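Local structure of aminotransferase, class IV (Brucella abortus, 4TVI) at residues F71-D77 with Y306-H311; D271-S275 with G296-A302. The protein is a pyridoxal-phosphate enzyme that probably transfers the amino group of leucine, isoleucine or valine to 2-oxoglutarate, as in branched-chain amino acid biosynthesis. All blocks are in the same frame, centred on the assembly; numbering follows the deposited sequence.

Interaction 1 (F71-D77 with Y306-H311); sequences FEGVTPD and YWEWAH
The carboxylate of E72 is shared by two ring N-H groups from 306-311. W307 NE1 donates a hydrogen bond to E72 OE2 at 2.9 Å, almost straight (175°) and in the indole plane, reaching that oxygen on its syn side but well out of the carboxylate plane. H311 NE2 donates to E72 OE1 at 2.8 Å, in a more bent bond on the anti side. The carboxylate lies close to coplanar with the imidazole, 13° apart, but is turned well away from the indole plane. With each oxygen held by a different ring, rotation of the carboxylate should be restricted, and its negative charge would probably help keep H311 protonated.

A second polar link runs through water 1, which donates to D77 OD2 and is also hydrogen-bonded to Y306 OH, lying in the plane of the tyrosine ring. Y306 CG is anti to the backbone N (chi1 -172°), which carries the phenol to P76 and its OH to this water. The other oxygen of D77 forms a salt bridge with R245 of helix 241-252.

The segment 71-77 follows strand 64-70 of the five-stranded antiparallel sheet, and its type I' turn, F71 to V74, presents E72 to the last turn of helix 297-310. That helix packs on the mixed sheet, and the contact bridges the two sheet-based halves of the class IV aminotransferase fold.

Apolar packing fills the space between the polar links. The ring of F71 crosses W307 obliquely, with F71 CE2 over one indole face, 3.6 Å from W307 CE2. The methyl V74 CG2 sits over the imidazole of H311, close to the ring normal, in a CH-pi contact. P76 fits among three helix residues: its CB approaches W309 CZ3 at 3.4 Å, while its CG lies 4.0 Å from Y306 CE1 and 4.1 Å from A310 CB.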
loop_
_atom_site.group_PDB
_atom_site.type_symbol
_atom_site.label_atom_id
_atom_site.label_comp_id
_atom_site.label_asym_id
_atom_site.label_seq_id
_atom_site.Cartn_x
_atom_site.Cartn_y
_atom_site.Cartn_z
ATOM N N PHE A 71 26.096 -8.025 10.713
ATOM C CA PHE A 71 26.763 -9.233 10.243
ATOM C C PHE A 71 28.258 -9.157 10.521
ATOM O O PHE A 71 28.868 -8.096 10.375
ATOM C CB PHE A 71 26.501 -9.456 8.745
ATOM C CG PHE A 71 27.154 -8.435 7.850
ATOM C CD1 PHE A 71 26.504 -7.253 7.537
ATOM C CD2 PHE A 71 28.415 -8.665 7.318
ATOM C CE1 PHE A 71 27.100 -6.311 6.712
ATOM C CE2 PHE A 71 29.023 -7.726 6.495
ATOM C CZ PHE A 71 28.362 -6.548 6.190
ATOM N N GLU A 72 28.840 -10.283 10.931
ATOM C CA GLU A 72 30.265 -10.358 11.244
ATOM C C GLU A 72 30.686 -9.260 12.221
ATOM O O GLU A 72 31.821 -8.771 12.176
ATOM C CB GLU A 72 31.094 -10.288 9.960
ATOM C CG GLU A 72 30.788 -11.426 8.999
ATOM C CD GLU A 72 31.400 -11.228 7.627
ATOM O OE1 GLU A 72 32.400 -10.485 7.512
ATOM O OE2 GLU A 72 30.870 -11.818 6.660
ATOM N N GLY A 73 29.756 -8.878 13.097
ATOM C CA GLY A 73 30.032 -7.931 14.163
ATOM C C GLY A 73 29.924 -6.467 13.780
ATOM O O GLY A 73 30.191 -5.597 14.608
ATOM N N VAL A 74 29.547 -6.175 12.535
ATOM C CA VAL A 74 29.477 -4.782 12.107
ATOM C C VAL A 74 28.088 -4.418 11.576
ATOM O O VAL A 74 27.338 -5.286 11.126
ATOM C CB VAL A 74 30.554 -4.465 11.029
ATOM C CG1 VAL A 74 31.951 -4.729 11.592
ATOM C CG2 VAL A 74 30.324 -5.274 9.765
ATOM N N THR A 75 27.756 -3.126 11.632
ATOM C CA THR A 75 26.449 -2.627 11.207
ATOM C C THR A 75 26.581 -1.453 10.240
ATOM O O THR A 75 26.200 -0.325 10.574
ATOM C CB THR A 75 25.605 -2.166 12.414
ATOM O OG1 THR A 75 26.313 -1.139 13.127
ATOM C CG2 THR A 75 25.333 -3.326 13.364
ATOM N N PRO A 76 27.117 -1.710 9.035
ATOM C CA PRO A 76 27.401 -0.632 8.077
ATOM C C PRO A 76 26.171 0.177 7.691
ATOM O O PRO A 76 25.101 -0.386 7.453
ATOM C CB PRO A 76 27.967 -1.378 6.863
ATOM C CG PRO A 76 27.475 -2.775 7.001
ATOM C CD PRO A 76 27.442 -3.034 8.480
ATOM N N ASP A 77 26.340 1.496 7.657
ATOM C CA ASP A 77 25.297 2.430 7.236
ATOM C C ASP A 77 24.026 2.323 8.078
ATOM O O ASP A 77 22.938 2.674 7.611
ATOM C CB ASP A 77 24.957 2.229 5.751
ATOM C CG ASP A 77 25.940 2.940 4.824
ATOM O OD1 ASP A 77 26.433 4.022 5.202
ATOM O OD2 ASP A 77 26.224 2.414 3.722
ATOM N N TYR A 306 32.997 -3.732 -0.478
ATOM C CA TYR A 306 32.005 -3.409 0.534
ATOM C C TYR A 306 32.430 -3.984 1.881
ATOM O O TYR A 306 32.382 -3.296 2.900
ATOM C CB TYR A 306 30.621 -3.933 0.150
ATOM C CG TYR A 306 29.548 -3.437 1.091
ATOM C CD1 TYR A 306 29.272 -4.109 2.276
ATOM C CD2 TYR A 306 28.838 -2.273 0.814
ATOM C CE1 TYR A 306 28.306 -3.651 3.151
ATOM C CE2 TYR A 306 27.866 -1.805 1.687
ATOM C CZ TYR A 306 27.607 -2.501 2.856
ATOM O OH TYR A 306 26.648 -2.047 3.735
ATOM N N TRP A 307 32.840 -5.248 1.879
ATOM C CA TRP A 307 33.252 -5.927 3.107
ATOM C C TRP A 307 34.485 -5.278 3.735
ATOM O O TRP A 307 34.575 -5.187 4.960
ATOM C CB TRP A 307 33.518 -7.406 2.829
ATOM C CG TRP A 307 32.435 -8.304 3.334
ATOM C CD1 TRP A 307 32.512 -9.182 4.377
ATOM C CD2 TRP A 307 31.100 -8.398 2.828
ATOM N NE1 TRP A 307 31.311 -9.825 4.544
ATOM C CE2 TRP A 307 30.425 -9.360 3.606
ATOM C CE3 TRP A 307 30.410 -7.767 1.788
ATOM C CZ2 TRP A 307 29.094 -9.706 3.378
ATOM C CZ3 TRP A 307 29.084 -8.110 1.565
ATOM C CH2 TRP A 307 28.442 -9.071 2.356
ATOM N N GLU A 308 35.422 -4.811 2.904
ATOM C CA GLU A 308 36.605 -4.128 3.423
ATOM C C GLU A 308 36.211 -2.880 4.179
ATOM O O GLU A 308 36.633 -2.671 5.316
ATOM C CB GLU A 308 37.580 -3.718 2.317
ATOM C CG GLU A 308 38.655 -2.756 2.860
ATOM C CD GLU A 308 39.518 -2.123 1.784
ATOM O OE1 GLU A 308 39.000 -1.864 0.675
ATOM O OE2 GLU A 308 40.714 -1.867 2.045
ATOM N N TRP A 309 35.401 -2.046 3.533
ATOM C CA TRP A 309 34.953 -0.807 4.147
ATOM C C TRP A 309 34.133 -1.072 5.405
ATOM O O TRP A 309 34.280 -0.377 6.410
ATOM C CB TRP A 309 34.135 0.022 3.154
ATOM C CG TRP A 309 33.372 1.107 3.825
ATOM C CD1 TRP A 309 33.852 2.320 4.229
ATOM C CD2 TRP A 309 31.988 1.081 4.184
ATOM N NE1 TRP A 309 32.853 3.050 4.821
ATOM C CE2 TRP A 309 31.696 2.314 4.802
ATOM C CE3 TRP A 309 30.966 0.135 4.046
ATOM C CZ2 TRP A 309 30.423 2.625 5.280
ATOM C CZ3 TRP A 309 29.707 0.447 4.519
ATOM C CH2 TRP A 309 29.446 1.679 5.134
ATOM N N ALA A 310 33.272 -2.082 5.346
ATOM C CA ALA A 310 32.410 -2.398 6.479
ATOM C C ALA A 310 33.232 -2.773 7.705
ATOM O O ALA A 310 32.850 -2.450 8.828
ATOM C CB ALA A 310 31.454 -3.522 6.121
ATOM N N HIS A 311 34.361 -3.443 7.484
ATOM C CA HIS A 311 35.221 -3.877 8.581
ATOM C C HIS A 311 36.382 -2.920 8.836
ATOM O O HIS A 311 37.232 -3.184 9.690
ATOM C CB HIS A 311 35.777 -5.278 8.302
ATOM C CG HIS A 311 34.786 -6.378 8.514
ATOM N ND1 HIS A 311 34.378 -6.786 9.766
ATOM C CD2 HIS A 311 34.119 -7.158 7.629
ATOM C CE1 HIS A 311 33.507 -7.772 9.644
ATOM N NE2 HIS A 311 33.331 -8.014 8.357
HETATM O O HOH W 1 25.492 0.070 2.836
#

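Interaction 2 (D271-S275 with G296-A302); sequences DEIFS and GLVTKRA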
loop_
_atom_site.group_PDB
_atom_site.type_symbol
_atom_site.label_atom_id
_atom_site.label_comp_id
_atom_site.label_asym_id
_atom_site.label_seq_id
_atom_site.Cartn_x
_atom_site.Cartn_y
_atom_site.Cartn_z
ATOM N N ASP A 271 27.968 -8.068 -19.436
ATOM C CA ASP A 271 28.934 -9.112 -19.115
ATOM C C ASP A 271 28.575 -9.690 -17.753
ATOM O O ASP A 271 28.645 -10.901 -17.533
ATOM C CB ASP A 271 30.368 -8.572 -19.108
ATOM C CG ASP A 271 30.792 -8.021 -20.456
ATOM O OD1 ASP A 271 30.308 -8.537 -21.482
ATOM O OD2 ASP A 271 31.614 -7.080 -20.487
ATOM N N GLU A 272 28.204 -8.799 -16.838
ATOM C CA GLU A 272 27.756 -9.189 -15.506
ATOM C C GLU A 272 26.538 -8.380 -15.099
ATOM O O GLU A 272 26.371 -7.235 -15.516
ATOM C CB GLU A 272 28.855 -8.978 -14.453
ATOM C CG GLU A 272 30.260 -9.395 -14.848
ATOM C CD GLU A 272 31.264 -9.090 -13.750
ATOM O OE1 GLU A 272 30.845 -9.006 -12.572
ATOM O OE2 GLU A 272 32.468 -8.936 -14.055
ATOM N N ILE A 273 25.703 -8.977 -14.258
ATOM C CA ILE A 273 24.597 -8.272 -13.633
ATOM C C ILE A 273 24.605 -8.597 -12.142
ATOM O O ILE A 273 24.818 -9.751 -11.753
ATOM C CB ILE A 273 23.222 -8.661 -14.245
ATOM C CG1 ILE A 273 23.232 -8.501 -15.767
ATOM C CG2 ILE A 273 22.103 -7.819 -13.638
ATOM C CD1 ILE A 273 21.915 -8.897 -16.436
ATOM N N PHE A 274 24.401 -7.586 -11.306
ATOM C CA PHE A 274 24.252 -7.839 -9.878
ATOM C C PHE A 274 23.288 -6.858 -9.221
ATOM O O PHE A 274 22.854 -5.882 -9.836
ATOM C CB PHE A 274 25.619 -7.816 -9.176
ATOM C CG PHE A 274 26.292 -6.462 -9.138
ATOM C CD1 PHE A 274 27.155 -6.069 -10.156
ATOM C CD2 PHE A 274 26.123 -5.617 -8.050
ATOM C CE1 PHE A 274 27.798 -4.842 -10.108
ATOM C CE2 PHE A 274 26.764 -4.386 -7.993
ATOM C CZ PHE A 274 27.607 -4.003 -9.025
ATOM N N SER A 275 22.919 -7.149 -7.980
ATOM C CA SER A 275 22.009 -6.284 -7.248
ATOM C C SER A 275 22.633 -5.861 -5.924
ATOM O O SER A 275 23.560 -6.510 -5.425
ATOM C CB SER A 275 20.673 -6.985 -7.006
ATOM O OG SER A 275 20.811 -8.042 -6.075
ATOM N N GLY A 296 30.430 -12.862 -11.849
ATOM C CA GLY A 296 31.563 -12.172 -12.439
ATOM C C GLY A 296 32.585 -11.573 -11.490
ATOM O O GLY A 296 32.318 -11.386 -10.302
ATOM N N LEU A 297 33.756 -11.254 -12.044
ATOM C CA LEU A 297 34.882 -10.707 -11.291
ATOM C C LEU A 297 34.602 -9.314 -10.733
ATOM O O LEU A 297 34.960 -9.012 -9.595
ATOM C CB LEU A 297 36.132 -10.657 -12.174
ATOM C CG LEU A 297 36.831 -11.969 -12.535
ATOM C CD1 LEU A 297 38.157 -11.702 -13.228
ATOM C CD2 LEU A 297 37.064 -12.806 -11.293
ATOM N N VAL A 298 33.971 -8.464 -11.535
ATOM C CA VAL A 298 33.692 -7.099 -11.103
ATOM C C VAL A 298 32.663 -7.097 -9.970
ATOM O O VAL A 298 32.773 -6.314 -9.023
ATOM C CB VAL A 298 33.201 -6.219 -12.273
ATOM C CG1 VAL A 298 32.864 -4.818 -11.787
ATOM C CG2 VAL A 298 34.267 -6.157 -13.357
ATOM N N THR A 299 31.677 -7.985 -10.067
ATOM C CA THR A 299 30.698 -8.161 -9.000
ATOM C C THR A 299 31.386 -8.591 -7.711
ATOM O O THR A 299 31.127 -8.043 -6.638
ATOM C CB THR A 299 29.637 -9.217 -9.367
ATOM O OG1 THR A 299 28.946 -8.818 -10.557
ATOM C CG2 THR A 299 28.638 -9.378 -8.228
ATOM N N LYS A 300 32.283 -9.565 -7.832
ATOM C CA LYS A 300 33.033 -10.073 -6.688
ATOM C C LYS A 300 33.889 -8.971 -6.070
ATOM O O LYS A 300 34.012 -8.882 -4.846
ATOM C CB LYS A 300 33.903 -11.257 -7.112
ATOM C CG LYS A 300 33.109 -12.496 -7.500
ATOM C CD LYS A 300 33.994 -13.701 -7.743
ATOM C CE LYS A 300 33.158 -14.933 -8.069
ATOM N NZ LYS A 300 34.007 -16.035 -8.604
ATOM N N ARG A 301 34.466 -8.123 -6.917
ATOM C CA ARG A 301 35.283 -7.014 -6.434
ATOM C C ARG A 301 34.422 -6.024 -5.661
ATOM O O ARG A 301 34.810 -5.557 -4.587
ATOM C CB ARG A 301 35.989 -6.310 -7.585
ATOM C CG ARG A 301 36.983 -5.268 -7.121
ATOM C CD ARG A 301 37.637 -4.569 -8.303
ATOM N NE ARG A 301 38.776 -3.761 -7.887
ATOM C CZ ARG A 301 39.475 -2.981 -8.704
ATOM N NH1 ARG A 301 39.149 -2.896 -9.989
ATOM N NH2 ARG A 301 40.499 -2.283 -8.233
ATOM N N ALA A 302 33.255 -5.710 -6.219
ATOM C CA ALA A 302 32.295 -4.823 -5.572
ATOM C C ALA A 302 31.964 -5.327 -4.173
ATOM O O ALA A 302 32.015 -4.573 -3.201
ATOM C CB ALA A 302 31.027 -4.710 -6.409
#
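E272, which has the most surface buried here, reaches from strand 272-277 of the mixed sheet to the N-terminal end of helix 297-310 and accepts three hydrogen bonds there. The segments 272-275 and 297-302 run in roughly the same direction, 28° apart, with their axes 8.4 Å from each other at closest approach. D271 and E272 form a classic beta bulge opposite V223.

The extended side chain of E272 ends among the first amides of the helix, beside the N-cap residue G296. V298 N donates to E272 OE2 at 3.0 Å and T299 N to E272 OE1 at 2.8 Å, each oxygen accepting through its syn lone pair, so the carboxylate spans two successive N-H groups. The hydroxyl T299 OG1 adds a third bond, 2.8 Å to E272 OE1, arriving nearly along the C-O direction. Such a partner suits the partial positive charge expected at a helix N-terminus and probably stabilises the buried carboxylate as an anion.

T299 also meets F274. With T299 CG2 anti to the backbone N, the methyl comes within 3.5 Å of F274 CB; on its other branch, T299 OG1 lies 3.3 Å from F274 CD1.

Helix 297-310 takes part in both contacts: interaction 2 uses its first turns and interaction 1 its last, with centres about 19 Å apart. Residues 303-305 separate the two helix segments, and the contacts do not otherwise touch. Interaction 2 fixes the helix against strand 272-277 of the mixed sheet, 21 residues away in sequence, whereas interaction 1 joins it to a loop 229 residues earlier. Glutamates matter in both, one accepting two backbone amides and a hydroxyl, the other ring N-H groups. The centre of interaction 1 lies about 17 Å from the centre of the chain, that of interaction 2 about 19 Å. Neither contact includes K180, the lysine that carries pyridoxal phosphate.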